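Long-range contact in proteasome accessory factor B/C (PafBC) (Paenarthrobacter aurescens, PDB 6SJ9), which is a transcriptional regulator of the bacterial DNA damage response that probably binds DNA through its winged helix-turn-helix domains: residues T264-A269 and D276-D281. Numbering follows the deposited sequence.
Sequences TSLQDA and DRITVD
Strands 263-268 and 275-282 form a beta hairpin at the edge of the four-stranded antiparallel sheet of the first WCX domain, which has a ferredoxin-like strand order. Gln267 and Arg277 make a hydrogen-bonded pair. Arg277 N gives a nearly straight bond to Gln267 O (2.7 Å, 176° at the hydrogen). The return bond, Gln267 N to Arg277 O, is longer at 3.2 Å and more bent. Their side chains run side by side on one face of the sheet. Gln267 NE2 lies 3.6 Å from Arg277 CD, and the amide and guanidinium planes differ by 34°.

Further along that face, the hydroxyl of Thr279 faces two others. Thr279 OG1 sits between its own backbone N and carbonyl carbon (chi1 47°), which brings it within bonding distance of Ser265 OG at 2.7 Å. Thr264 OG1 is 2.5 Å from Thr279 OG1. Thr264 N also bonds Thr279 O at 2.8 Å, at the corner the chain turns at Thr264.

The opposite face carries Leu266 and Ile278. Leu266 CD2 packs against Ile278 CG2 and also meets Asp276 CB at 3.4 Å. Helix 257-261 lies on this side, with Leu259 touching Ile278.

Near the turn, Asp268 OD1 and Asp276 OD1 are 3.3 Å apart, and their carboxylates are nearly coplanar. Both oxygens form salt bridges with Lys253, while Asp276 OD2 pairs with Arg260. An asparagine in place of Asp276 would probably leave Arg260 without its charged mate and weaken the hold on Lys253. The shared lysine probably offsets the repulsion between the two acids, and the two salt-bridge partners link the hairpin to the end of strand 245-252 and to helix 257-261.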
ATOM      1  N   THR A 264     -13.749  -8.138  19.014  1.00 75.07           N
ATOM      2  CA  THR A 264     -14.386  -7.586  20.210  1.00 73.96           C
ATOM      3  C   THR A 264     -14.507  -8.608  21.325  1.00 77.70           C
ATOM      4  O   THR A 264     -14.649  -8.228  22.493  1.00 80.38           O
ATOM      5  CB  THR A 264     -15.788  -7.074  19.892  1.00 75.20           C
ATOM      6  OG1 THR A 264     -16.582  -8.166  19.418  1.00 75.03           O
ATOM      7  CG2 THR A 264     -15.756  -5.978  18.818  1.00 77.28           C
ATOM      8  N   SER A 265     -14.552  -9.890  20.993  1.00 79.68           N
ATOM      9  CA  SER A 265     -14.571 -10.917  22.022  1.00 83.37           C
ATOM     10  C   SER A 265     -13.827 -12.126  21.489  1.00 83.92           C
ATOM     11  O   SER A 265     -13.748 -12.332  20.280  1.00 80.46           O
ATOM     12  CB  SER A 265     -15.993 -11.301  22.436  1.00 84.39           C
ATOM     13  OG  SER A 265     -16.577 -12.120  21.448  1.00 84.54           O
ATOM     14  N   LEU A 266     -13.314 -12.944  22.406  1.00 88.97           N
ATOM     15  CA  LEU A 266     -12.604 -14.161  22.051  1.00 90.90           C
ATOM     16  C   LEU A 266     -12.900 -15.238  23.077  1.00 95.04           C
ATOM     17  O   LEU A 266     -12.905 -14.963  24.277  1.00 98.70           O
ATOM     18  CB  LEU A 266     -11.093 -13.917  22.018  1.00 91.36           C
ATOM     19  CG  LEU A 266     -10.192 -14.680  21.045  1.00 92.56           C
ATOM     20  CD1 LEU A 266      -8.774 -14.737  21.579  1.00 92.20           C
ATOM     21  CD2 LEU A 266     -10.697 -16.061  20.775  1.00 94.83           C
ATOM     22  N   GLN A 267     -13.159 -16.455  22.599  1.00 95.84           N
ATOM     23  CA  GLN A 267     -13.375 -17.612  23.465  1.00102.18           C
ATOM     24  C   GLN A 267     -13.134 -18.851  22.615  1.00103.90           C
ATOM     25  O   GLN A 267     -13.057 -18.771  21.384  1.00102.22           O
ATOM     26  CB  GLN A 267     -14.785 -17.694  24.063  1.00105.07           C
ATOM     27  CG  GLN A 267     -15.857 -18.146  23.074  1.00108.34           C
ATOM     28  CD  GLN A 267     -17.278 -18.075  23.628  1.00113.52           C
ATOM     29  OE1 GLN A 267     -17.522 -17.512  24.702  1.00116.10           O
ATOM     30  NE2 GLN A 267     -18.221 -18.680  22.902  1.00114.66           N
ATOM     31  N   ASP A 268     -12.986 -19.993  23.280  1.00102.98           N
ATOM     32  CA  ASP A 268     -12.821 -21.237  22.546  1.00105.71           C
ATOM     33  C   ASP A 268     -14.100 -21.612  21.809  1.00106.41           C
ATOM     34  O   ASP A 268     -15.213 -21.320  22.251  1.00107.06           O
ATOM     35  CB  ASP A 268     -12.393 -22.382  23.467  1.00112.72           C
ATOM     36  CG  ASP A 268     -10.886 -22.413  23.698  1.00115.60           C
ATOM     37  OD1 ASP A 268     -10.150 -21.849  22.860  1.00114.91           O
ATOM     38  OD2 ASP A 268     -10.434 -23.015  24.696  1.00119.85           O
ATOM     39  N   ALA A 269     -13.917 -22.210  20.639  1.00107.07           N
ATOM     40  CA  ALA A 269     -15.034 -22.619  19.794  1.00109.15           C
ATOM     41  C   ALA A 269     -15.731 -23.830  20.411  1.00112.90           C
ATOM     42  O   ALA A 269     -15.067 -24.693  20.999  1.00111.84           O
ATOM     43  CB  ALA A 269     -14.565 -22.950  18.375  1.00107.52           C
ATOM     44  N   ASP A 276     -11.002 -20.893  17.655  1.00 90.23           N
ATOM     45  CA  ASP A 276     -11.575 -19.851  18.486  1.00 89.87           C
ATOM     46  C   ASP A 276     -12.876 -19.347  17.885  1.00 91.03           C
ATOM     47  O   ASP A 276     -13.101 -19.432  16.674  1.00 92.12           O
ATOM     48  CB  ASP A 276     -10.610 -18.666  18.601  1.00 87.03           C
ATOM     49  CG  ASP A 276      -9.371 -18.991  19.403  1.00 85.95           C
ATOM     50  OD1 ASP A 276      -9.472 -19.795  20.353  1.00 90.38           O
ATOM     51  OD2 ASP A 276      -8.301 -18.427  19.075  1.00 81.77           O
ATOM     52  N   ARG A 277     -13.711 -18.763  18.732  1.00 91.46           N
ATOM     53  CA  ARG A 277     -14.909 -18.086  18.266  1.00 91.97           C
ATOM     54  C   ARG A 277     -14.752 -16.614  18.625  1.00 87.67           C
ATOM     55  O   ARG A 277     -14.705 -16.267  19.807  1.00 88.59           O
ATOM     56  CB  ARG A 277     -16.155 -18.712  18.902  1.00 97.62           C
ATOM     57  CG  ARG A 277     -17.482 -18.107  18.515  1.00102.46           C
ATOM     58  CD  ARG A 277     -18.582 -18.725  19.361  1.00109.93           C
ATOM     59  NE  ARG A 277     -19.932 -18.330  18.953  1.00113.95           N
ATOM     60  CZ  ARG A 277     -20.670 -17.388  19.535  1.00116.01           C
ATOM     61  NH1 ARG A 277     -21.893 -17.134  19.076  1.00117.19           N
ATOM     62  NH2 ARG A 277     -20.193 -16.695  20.561  1.00116.15           N
ATOM     63  N   ILE A 278     -14.694 -15.747  17.612  1.00 82.08           N
ATOM     64  CA  ILE A 278     -14.550 -14.315  17.843  1.00 74.78           C
ATOM     65  C   ILE A 278     -15.729 -13.586  17.226  1.00 74.67           C
ATOM     66  O   ILE A 278     -16.400 -14.081  16.319  1.00 76.19           O
ATOM     67  CB  ILE A 278     -13.236 -13.737  17.275  1.00 67.05           C
ATOM     68  CG1 ILE A 278     -13.205 -13.870  15.745  1.00 60.03           C
ATOM     69  CG2 ILE A 278     -12.056 -14.363  17.920  1.00 64.90           C
ATOM     70  CD1 ILE A 278     -12.063 -13.102  15.082  1.00 58.93           C
ATOM     71  N   THR A 279     -15.926 -12.360  17.696  1.00 72.60           N
ATOM     72  CA  THR A 279     -16.844 -11.411  17.093  1.00 71.91           C
ATOM     73  C   THR A 279     -16.039 -10.222  16.595  1.00 70.86           C
ATOM     74  O   THR A 279     -15.025  -9.851  17.193  1.00 71.30           O
ATOM     75  CB  THR A 279     -17.925 -10.952  18.100  1.00 78.31           C
ATOM     76  OG1 THR A 279     -17.309 -10.603  19.347  1.00 82.82           O
ATOM     77  CG2 THR A 279     -18.914 -12.073  18.384  1.00 79.82           C
ATOM     78  N   VAL A 280     -16.428  -9.696  15.434  1.00 67.86           N
ATOM     79  CA  VAL A 280     -15.779  -8.534  14.854  1.00 62.51           C
ATOM     80  C   VAL A 280     -16.870  -7.604  14.337  1.00 62.51           C
ATOM     81  O   VAL A 280     -17.963  -8.039  13.948  1.00 62.09           O
ATOM     82  CB  VAL A 280     -14.777  -8.881  13.735  1.00 62.42           C
ATOM     83  CG1 VAL A 280     -13.745  -9.859  14.216  1.00 62.26           C
ATOM     84  CG2 VAL A 280     -15.493  -9.399  12.506  1.00 65.20           C
ATOM     85  N   ASP A 281     -16.586  -6.312  14.397  1.00 61.73           N
ATOM     86  CA  ASP A 281     -17.494  -5.312  13.873  1.00 64.51           C
ATOM     87  C   ASP A 281     -17.161  -5.052  12.420  1.00 66.04           C
ATOM     88  O   ASP A 281     -15.992  -4.927  12.055  1.00 65.45           O
ATOM     89  CB  ASP A 281     -17.399  -4.013  14.674  1.00 63.15           C
ATOM     90  CG  ASP A 281     -17.932  -4.160  16.103  1.00 66.76           C
ATOM     91  OD1 ASP A 281     -18.989  -4.807  16.272  1.00 69.33           O
ATOM     92  OD2 ASP A 281     -17.284  -3.653  17.047  1.00 68.03           O
TER